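Local coordinates for protein fructokinase (Vibrio cholerae serotype O1, PDB 5F11) that catalyses the ATP-dependent phosphorylation of fructose, as a PfkB-family carbohydrate kinase, at residues K254-I259 with C298-T303; F171-R176 with A188-A193; V50-A55 with Q78-E83. One frame throughout, in Å; residues are numbered along the deposited sequence.

Contact 1. Residues K254-I259 with C298-T303; sequences KAVKPI and CGALAT. With NA (sodium ion), chain C.
The nucleotide pocket is where V256 belongs, being one of the residues seen to bind ADP in this enzyme, and it rests on A300 and T303 of 298-303. Its two methyls divide the work. CG2 lies on CB of A300 at 3.9 Å, a plain apolar touch, while CG1, anti to the backbone N (chi1 157°), reaches OG1 of T303 at 3.4 Å. The side chains of V256 and T303 slide past one another in opposite directions. P258 flanks the same hydroxyl, its CB lying 3.5 Å from OG1 of T303. That oxygen is engaged within its own segment: the first torsion of T303 (chi1 77°) swings OG1 back to donate to O of A300 at 3.0 Å, in the carbonyl plane, and the same O also receives N of T303. In this ribokinase-like fold the arrangement fastens the loop that follows strand 247-251 to segment 298-303, at the C-terminal side of helix 285-301, and T303 also touches A264 of helix 264-277, another ADP-binding residue. A single direct hydrogen bond crosses the contact, from N of I259 to O of T303 at 2.8 Å, bent to 140° at the hydrogen. One residue earlier, O of A302 binds the sodium ion at 2.7 Å, together with the carbonyl oxygens of Q305 and G307.

Contact 2. Residues F171-R176 with A188-A193; sequences FDPNLR and ATVMRA. With FRU (beta-D-fructofuranose), chain B.
Segment 171-176 leaves strand 168-172 alongside helix 186-194, with the CA atoms of P173 and V190 6.6 Å apart and those of F171 and A193 slightly farther. The two elements belong to a beta-alpha-beta unit, completed by the neighbouring parallel strand 199-203, so the contact is the helix packing on the sheet of an alpha/beta core. No hydrogen bond joins the segments; the interface is made of apolar side chains. F171 is central: with CG anti to the backbone N (chi1 -178°) its ring extends to the helix, and CB of A193 sits over the middle of one face, a CH-pi contact 3.9 Å from the ring centroid and 13° off the normal. V190 approaches differently, bringing CG1 to the ring edge, 3.9 Å from CE2, with the two side chains crossing at about a right angle. Its other methyl, CG2, meets CD2 of L175 at 4.0 Å, and L210 of helix 204-211 borders V190 and P173 as well. Beyond this apolar layer the loop reaches the sugar site. D172 forms a salt bridge with K201, an ADP-binding residue, and N174 is known to bind calcium. R176 bends at chi2 and is steadied by NH1, which donates to O of L175 from above the carbonyl plane. ND2 of N174 lies over one face of the guanidinium, 3.5 Å above its plane and offset toward the rim. NE and NH2, on one edge of that group, hold fructose, which D26, D30 and D266 also bind: NH2 donates to O5 at 3.0 Å, and NE points almost straight at O2 of the sugar, 3.0 Å away with an N-H...O angle of 178°.

Contact 3. Residues V50-A55 with Q78-E83; sequences VAVAIA and QTLTDE
E83 supplies the flat group of this contact, a carboxylate with the CG1 methyl of V52 over one face, 3.7 Å from its CD and 3.5 Å from its OE2. The carboxylate is held from outside, since OE1 forms a salt bridge with R56, the last residue of helix 46-56, and this salt bridge probably helps to fix the carboxylate's rotation. The setting is the helical layer of an alpha/beta fold: helices 46-56 and 71-82 follow one another in the chain, separated by strand 61-68 of the main sheet, and pack side by side. V52 touches both E83 and L80. Its CG1, anti to the backbone N (chi1 179°), also touches CG of E83 at 3.8 Å, the two side chains crossing at a slant, while CG2 turns to CD2 of L80 at 4.0 Å. E83 in turn bends at chi2 (-76°), which folds its chain back across the valine. Deeper down, L80 extends its CD2 branch to CB of A51 at 4.3 Å; L23 of strand 21-24 also touches A51, and C87 of strand 86-93 meets L80, so the helices are backed by the sheet. A55 comes against the backbone instead: where helix 71-82 has just ended and E83 has left helical backbone angles, CB of A55 stands only 3.2 Å from the carbonyl O of E83.

In the fold
Contacts 2 and 3 are buried and lie on opposite sides of the chain's centre, whereas contact 1 is a surface contact. Contacts 2 and 3 both concern helices that pack on the main mixed sheet: contact 2 sets a helix against its own strand, contact 3 a helix against the next helix. Contact 2 is apolar, with a CH-pi contact, while contact 3 mixes methyl packing with methyl-to-oxygen contacts; neither has a cross-segment hydrogen bond. Contact 1 instead ties a loop to a helix end, and uses a backbone hydrogen bond beside its methyl packing. Segment 254-259 carries ADP-binding V256, 171-176 carries sugar-binding R176, and 50-55 follows sugar-binding N49. Contacts 1 and 3 come within about 6 Å at their nearest atoms but do not touch.

Contact 1. Residues K254-I259 with C298-T303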
loop_
_atom_site.group_PDB
_atom_site.type_symbol
_atom_site.label_atom_id
_atom_site.label_comp_id
_atom_site.label_asym_id
_atom_site.label_seq_id
_atom_site.Cartn_x
_atom_site.Cartn_y
_atom_site.Cartn_z
ATOM N N LYS A 254 -27.865 -0.692 24.853
ATOM C CA LYS A 254 -27.928 0.720 24.484
ATOM C C LYS A 254 -27.333 0.981 23.094
ATOM O O LYS A 254 -26.456 0.251 22.635
ATOM C CB LYS A 254 -27.183 1.564 25.519
ATOM C CG LYS A 254 -27.507 1.232 26.960
ATOM C CD LYS A 254 -26.444 1.765 27.912
ATOM C CE LYS A 254 -26.201 3.256 27.719
ATOM N NZ LYS A 254 -25.460 3.847 28.870
ATOM N N ALA A 255 -27.804 2.039 22.437
ATOM C CA ALA A 255 -27.323 2.399 21.101
ATOM C C ALA A 255 -26.362 3.590 21.106
ATOM O O ALA A 255 -26.326 4.381 22.053
ATOM C CB ALA A 255 -28.498 2.676 20.167
ATOM N N VAL A 256 -25.594 3.709 20.027
ATOM C CA VAL A 256 -24.588 4.760 19.897
ATOM C C VAL A 256 -24.556 5.313 18.478
ATOM O O VAL A 256 -24.433 4.557 17.515
ATOM C CB VAL A 256 -23.168 4.236 20.248
ATOM C CG1 VAL A 256 -22.104 5.090 19.596
ATOM C CG2 VAL A 256 -22.969 4.174 21.761
ATOM N N LYS A 257 -24.680 6.629 18.350
ATOM C CA LYS A 257 -24.420 7.266 17.073
ATOM C C LYS A 257 -22.917 7.128 16.837
ATOM O O LYS A 257 -22.110 7.681 17.586
ATOM C CB LYS A 257 -24.849 8.728 17.104
ATOM C CG LYS A 257 -25.127 9.314 15.730
ATOM C CD LYS A 257 -26.136 10.447 15.800
ATOM C CE LYS A 257 -26.256 11.150 14.462
ATOM N NZ LYS A 257 -24.949 11.717 14.020
ATOM N N PRO A 258 -22.532 6.357 15.809
ATOM C CA PRO A 258 -21.129 5.955 15.665
ATOM C C PRO A 258 -20.287 7.013 14.965
ATOM O O PRO A 258 -20.752 7.638 14.016
ATOM C CB PRO A 258 -21.230 4.698 14.798
ATOM C CG PRO A 258 -22.431 4.946 13.937
ATOM C CD PRO A 258 -23.380 5.816 14.731
ATOM N N ILE A 259 -19.064 7.220 15.436
ATOM C CA ILE A 259 -18.151 8.116 14.751
ATOM C C ILE A 259 -17.348 7.323 13.720
ATOM O O ILE A 259 -17.118 7.782 12.609
ATOM C CB ILE A 259 -17.209 8.831 15.735
ATOM C CG1 ILE A 259 -18.016 9.661 16.734
ATOM C CG2 ILE A 259 -16.245 9.732 14.994
ATOM C CD1 ILE A 259 -17.157 10.406 17.735
ATOM N N CYS A 298 -19.174 -3.600 23.989
ATOM C CA CYS A 298 -17.889 -3.409 23.318
ATOM C C CYS A 298 -18.067 -2.844 21.904
ATOM O O CYS A 298 -17.441 -1.848 21.539
ATOM C CB CYS A 298 -17.096 -4.730 23.286
ATOM S SG CYS A 298 -16.427 -5.245 24.904
ATOM N N GLY A 299 -18.936 -3.478 21.121
ATOM C CA GLY A 299 -19.220 -3.034 19.767
ATOM C C GLY A 299 -19.751 -1.610 19.692
ATOM O O GLY A 299 -19.478 -0.887 18.735
ATOM N N ALA A 300 -20.518 -1.196 20.692
ATOM C CA ALA A 300 -21.011 0.176 20.716
ATOM C C ALA A 300 -19.870 1.142 21.032
ATOM O O ALA A 300 -19.652 2.120 20.310
ATOM C CB ALA A 300 -22.130 0.327 21.726
ATOM N N LEU A 301 -19.129 0.844 22.098
ATOM C CA LEU A 301 -18.047 1.716 22.561
ATOM C C LEU A 301 -16.930 1.867 21.533
ATOM O O LEU A 301 -16.343 2.943 21.402
ATOM C CB LEU A 301 -17.480 1.226 23.904
ATOM C CG LEU A 301 -18.395 1.419 25.127
ATOM C CD1 LEU A 301 -17.703 0.984 26.404
ATOM C CD2 LEU A 301 -18.876 2.868 25.246
ATOM N N ALA A 302 -16.661 0.793 20.793
ATOM C CA ALA A 302 -15.575 0.786 19.811
ATOM C C ALA A 302 -15.757 1.800 18.684
ATOM O O ALA A 302 -14.795 2.160 18.002
ATOM C CB ALA A 302 -15.402 -0.599 19.230
ATOM N N THR A 303 -16.988 2.262 18.491
ATOM C CA THR A 303 -17.286 3.179 17.396
ATOM C C THR A 303 -17.103 4.666 17.742
ATOM O O THR A 303 -17.358 5.532 16.907
ATOM C CB THR A 303 -18.708 2.944 16.829
ATOM O OG1 THR A 303 -19.686 3.518 17.703
ATOM C CG2 THR A 303 -18.989 1.462 16.676
HETATM NA NA NA C . -13.247 2.451 15.822
#

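Contact 2. Residues F171-R176 with A188-A193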
loop_
_atom_site.group_PDB
_atom_site.type_symbol
_atom_site.label_atom_id
_atom_site.label_comp_id
_atom_site.label_asym_id
_atom_site.label_seq_id
_atom_site.Cartn_x
_atom_site.Cartn_y
_atom_site.Cartn_z
ATOM N N PHE A 171 -15.311 -18.773 14.727
ATOM C CA PHE A 171 -15.159 -18.292 13.358
ATOM C C PHE A 171 -16.102 -17.145 13.047
ATOM O O PHE A 171 -17.261 -17.128 13.477
ATOM C CB PHE A 171 -15.378 -19.413 12.346
ATOM C CG PHE A 171 -15.181 -18.992 10.908
ATOM C CD1 PHE A 171 -13.903 -18.832 10.385
ATOM C CD2 PHE A 171 -16.269 -18.770 10.077
ATOM C CE1 PHE A 171 -13.707 -18.457 9.065
ATOM C CE2 PHE A 171 -16.084 -18.401 8.753
ATOM C CZ PHE A 171 -14.796 -18.241 8.248
ATOM N N ASP A 172 -15.580 -16.181 12.300
ATOM C CA ASP A 172 -16.358 -15.045 11.842
ATOM C C ASP A 172 -15.984 -14.857 10.392
ATOM O O ASP A 172 -14.827 -14.598 10.086
ATOM C CB ASP A 172 -16.017 -13.795 12.659
ATOM C CG ASP A 172 -16.736 -12.547 12.165
ATOM O OD1 ASP A 172 -17.369 -12.603 11.092
ATOM O OD2 ASP A 172 -16.662 -11.496 12.853
ATOM N N PRO A 173 -16.959 -15.018 9.489
ATOM C CA PRO A 173 -16.701 -14.790 8.065
ATOM C C PRO A 173 -15.948 -13.480 7.847
ATOM O O PRO A 173 -14.860 -13.545 7.282
ATOM C CB PRO A 173 -18.110 -14.740 7.470
ATOM C CG PRO A 173 -18.879 -15.718 8.316
ATOM C CD PRO A 173 -18.309 -15.568 9.723
ATOM N N ASN A 174 -16.474 -12.354 8.343
ATOM C CA ASN A 174 -15.818 -11.054 8.190
ATOM C C ASN A 174 -15.322 -10.848 6.752
ATOM O O ASN A 174 -14.124 -10.680 6.510
ATOM C CB ASN A 174 -14.658 -10.934 9.188
ATOM C CG ASN A 174 -14.125 -9.516 9.307
ATOM O OD1 ASN A 174 -14.831 -8.599 9.753
ATOM N ND2 ASN A 174 -12.870 -9.325 8.906
ATOM N N LEU A 175 -16.258 -10.881 5.807
ATOM C CA LEU A 175 -15.950 -11.042 4.384
ATOM C C LEU A 175 -15.285 -9.829 3.745
ATOM O O LEU A 175 -15.737 -8.698 3.931
ATOM C CB LEU A 175 -17.228 -11.369 3.604
ATOM C CG LEU A 175 -18.019 -12.638 3.939
ATOM C CD1 LEU A 175 -19.143 -12.852 2.920
ATOM C CD2 LEU A 175 -17.106 -13.860 4.016
ATOM N N ARG A 176 -14.216 -10.081 2.986
ATOM C CA ARG A 176 -13.557 -9.063 2.162
ATOM C C ARG A 176 -13.185 -9.701 0.829
ATOM O O ARG A 176 -12.065 -10.206 0.646
ATOM C CB ARG A 176 -12.297 -8.506 2.831
ATOM C CG ARG A 176 -12.488 -8.053 4.265
ATOM C CD ARG A 176 -13.249 -6.737 4.389
ATOM N NE ARG A 176 -13.177 -6.280 5.771
ATOM C CZ ARG A 176 -14.099 -6.528 6.694
ATOM N NH1 ARG A 176 -15.200 -7.195 6.374
ATOM N NH2 ARG A 176 -13.918 -6.096 7.939
ATOM N N ALA A 188 -18.098 -21.710 -0.696
ATOM C CA ALA A 188 -17.842 -23.062 -0.202
ATOM C C ALA A 188 -16.723 -23.123 0.839
ATOM O O ALA A 188 -16.785 -23.898 1.791
ATOM C CB ALA A 188 -17.540 -23.998 -1.362
ATOM N N THR A 189 -15.687 -22.323 0.640
ATOM C CA THR A 189 -14.551 -22.333 1.547
ATOM C C THR A 189 -14.978 -21.779 2.904
ATOM O O THR A 189 -14.738 -22.406 3.943
ATOM C CB THR A 189 -13.366 -21.538 0.960
ATOM O OG1 THR A 189 -13.010 -22.091 -0.311
ATOM C CG2 THR A 189 -12.161 -21.603 1.870
ATOM N N VAL A 190 -15.633 -20.622 2.897
ATOM C CA VAL A 190 -16.180 -20.063 4.137
ATOM C C VAL A 190 -17.143 -21.032 4.856
ATOM O O VAL A 190 -17.044 -21.227 6.066
ATOM C CB VAL A 190 -16.880 -18.707 3.892
ATOM C CG1 VAL A 190 -17.553 -18.232 5.151
ATOM C CG2 VAL A 190 -15.876 -17.665 3.387
ATOM N N MET A 191 -18.054 -21.654 4.106
ATOM C CA MET A 191 -19.024 -22.572 4.696
ATOM C C MET A 191 -18.344 -23.833 5.236
ATOM O O MET A 191 -18.835 -24.472 6.166
ATOM C CB MET A 191 -20.129 -22.927 3.691
ATOM C CG MET A 191 -21.088 -21.772 3.420
ATOM S SD MET A 191 -21.804 -21.129 4.962
ATOM C CE MET A 191 -23.062 -22.362 5.276
ATOM N N ARG A 192 -17.199 -24.181 4.666
ATOM C CA ARG A 192 -16.458 -25.328 5.175
ATOM C C ARG A 192 -15.974 -25.020 6.591
ATOM O O ARG A 192 -16.058 -25.862 7.477
ATOM C CB ARG A 192 -15.296 -25.711 4.247
ATOM C CG ARG A 192 -14.290 -26.652 4.896
ATOM C CD ARG A 192 -13.798 -27.756 3.954
ATOM N NE ARG A 192 -12.532 -27.433 3.295
ATOM C CZ ARG A 192 -11.339 -27.844 3.715
ATOM N NH1 ARG A 192 -11.238 -28.595 4.804
ATOM N NH2 ARG A 192 -10.243 -27.512 3.043
ATOM N N ALA A 193 -15.493 -23.803 6.810
ATOM C CA ALA A 193 -15.042 -23.408 8.151
ATOM C C ALA A 193 -16.198 -23.292 9.166
ATOM O O ALA A 193 -16.068 -23.714 10.317
ATOM C CB ALA A 193 -14.250 -22.118 8.085
HETATM C C1 FRU B . -9.371 -6.507 7.099
HETATM C C2 FRU B . -10.086 -5.316 7.658
HETATM C C3 FRU B . -9.112 -4.401 8.324
HETATM C C4 FRU B . -9.941 -3.787 9.364
HETATM C C5 FRU B . -10.731 -4.963 9.800
HETATM C C6 FRU B . -11.970 -4.470 10.473
HETATM O O1 FRU B . -8.776 -7.263 8.092
HETATM O O2 FRU B . -10.730 -4.710 6.592
HETATM O O3 FRU B . -8.589 -3.461 7.472
HETATM O O4 FRU B . -9.203 -3.269 10.398
HETATM O O5 FRU B . -11.015 -5.704 8.643
HETATM O O6 FRU B . -12.897 -5.476 10.660
#

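Contact 3. Residues V50-A55 with Q78-E83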
loop_
_atom_site.group_PDB
_atom_site.type_symbol
_atom_site.label_atom_id
_atom_site.label_comp_id
_atom_site.label_asym_id
_atom_site.label_seq_id
_atom_site.Cartn_x
_atom_site.Cartn_y
_atom_site.Cartn_z
ATOM N N VAL A 50 -9.370 -8.208 17.395
ATOM C CA VAL A 50 -9.918 -9.081 18.424
ATOM C C VAL A 50 -8.873 -9.380 19.508
ATOM O O VAL A 50 -9.203 -9.406 20.686
ATOM C CB VAL A 50 -10.477 -10.402 17.831
ATOM C CG1 VAL A 50 -10.947 -11.331 18.942
ATOM C CG2 VAL A 50 -11.617 -10.115 16.855
ATOM N N ALA A 51 -7.619 -9.597 19.112
ATOM C CA ALA A 51 -6.565 -9.909 20.084
ATOM C C ALA A 51 -6.394 -8.794 21.106
ATOM O O ALA A 51 -6.222 -9.062 22.304
ATOM C CB ALA A 51 -5.250 -10.172 19.394
ATOM N N VAL A 52 -6.426 -7.549 20.624
ATOM C CA VAL A 52 -6.288 -6.384 21.498
ATOM C C VAL A 52 -7.526 -6.241 22.370
ATOM O O VAL A 52 -7.412 -6.017 23.576
ATOM C CB VAL A 52 -6.075 -5.086 20.700
ATOM C CG1 VAL A 52 -5.961 -3.900 21.645
ATOM C CG2 VAL A 52 -4.834 -5.207 19.855
ATOM N N ALA A 53 -8.698 -6.389 21.747
ATOM C CA ALA A 53 -9.980 -6.353 22.438
ATOM C C ALA A 53 -9.989 -7.263 23.655
ATOM O O ALA A 53 -10.348 -6.834 24.736
ATOM C CB ALA A 53 -11.101 -6.738 21.497
ATOM N N ILE A 54 -9.585 -8.517 23.486
ATOM C CA ILE A 54 -9.524 -9.450 24.611
ATOM C C ILE A 54 -8.540 -8.967 25.684
ATOM O O ILE A 54 -8.826 -9.039 26.879
ATOM C CB ILE A 54 -9.123 -10.871 24.138
ATOM C CG1 ILE A 54 -10.180 -11.416 23.185
ATOM C CG2 ILE A 54 -8.939 -11.828 25.328
ATOM C CD1 ILE A 54 -9.669 -12.479 22.268
ATOM N N ALA A 55 -7.376 -8.484 25.256
ATOM C CA ALA A 55 -6.353 -8.046 26.203
ATOM C C ALA A 55 -6.784 -6.818 27.016
ATOM O O ALA A 55 -6.518 -6.737 28.215
ATOM C CB ALA A 55 -5.037 -7.790 25.486
ATOM N N GLN A 78 4.997 -4.215 17.426
ATOM C CA GLN A 78 5.134 -3.398 18.612
ATOM C C GLN A 78 3.752 -3.031 19.147
ATOM O O GLN A 78 3.533 -3.016 20.369
ATOM C CB GLN A 78 5.967 -2.154 18.321
ATOM C CG GLN A 78 6.320 -1.340 19.565
ATOM C CD GLN A 78 7.140 -2.140 20.562
ATOM O OE1 GLN A 78 6.658 -2.499 21.636
ATOM N NE2 GLN A 78 8.387 -2.422 20.208
ATOM N N THR A 79 2.806 -2.779 18.244
ATOM C CA THR A 79 1.459 -2.447 18.695
ATOM C C THR A 79 0.860 -3.574 19.551
ATOM O O THR A 79 0.398 -3.330 20.680
ATOM C CB THR A 79 0.519 -2.067 17.531
ATOM O OG1 THR A 79 0.781 -0.718 17.130
ATOM C CG2 THR A 79 -0.942 -2.168 17.950
ATOM N N LEU A 80 0.898 -4.796 19.024
ATOM C CA LEU A 80 0.334 -5.962 19.711
ATOM C C LEU A 80 1.012 -6.299 21.043
ATOM O O LEU A 80 0.336 -6.703 21.997
ATOM C CB LEU A 80 0.349 -7.197 18.808
ATOM C CG LEU A 80 -0.622 -7.284 17.630
ATOM C CD1 LEU A 80 -0.150 -8.379 16.668
ATOM C CD2 LEU A 80 -2.079 -7.539 18.085
ATOM N N THR A 81 2.334 -6.156 21.124
ATOM C CA THR A 81 2.995 -6.419 22.408
ATOM C C THR A 81 2.777 -5.267 23.390
ATOM O O THR A 81 2.702 -5.488 24.598
ATOM C CB THR A 81 4.502 -6.797 22.287
ATOM O OG1 THR A 81 5.270 -5.672 21.868
ATOM C CG2 THR A 81 4.704 -7.908 21.287
ATOM N N ASP A 82 2.655 -4.045 22.873
ATOM C CA ASP A 82 2.331 -2.903 23.727
ATOM C C ASP A 82 0.985 -3.130 24.395
ATOM O O ASP A 82 0.748 -2.661 25.510
ATOM C CB ASP A 82 2.268 -1.606 22.922
ATOM C CG ASP A 82 3.616 -0.935 22.781
ATOM O OD1 ASP A 82 3.717 0.022 21.984
ATOM O OD2 ASP A 82 4.568 -1.361 23.462
ATOM N N GLU A 83 0.112 -3.859 23.699
ATOM C CA GLU A 83 -1.250 -4.099 24.147
ATOM C C GLU A 83 -1.345 -5.397 24.956
ATOM O O GLU A 83 -2.438 -5.871 25.274
ATOM C CB GLU A 83 -2.197 -4.113 22.950
ATOM C CG GLU A 83 -2.335 -2.763 22.258
ATOM C CD GLU A 83 -3.227 -1.795 23.042
ATOM O OE1 GLU A 83 -3.265 -0.583 22.715
ATOM O OE2 GLU A 83 -3.901 -2.251 23.990
#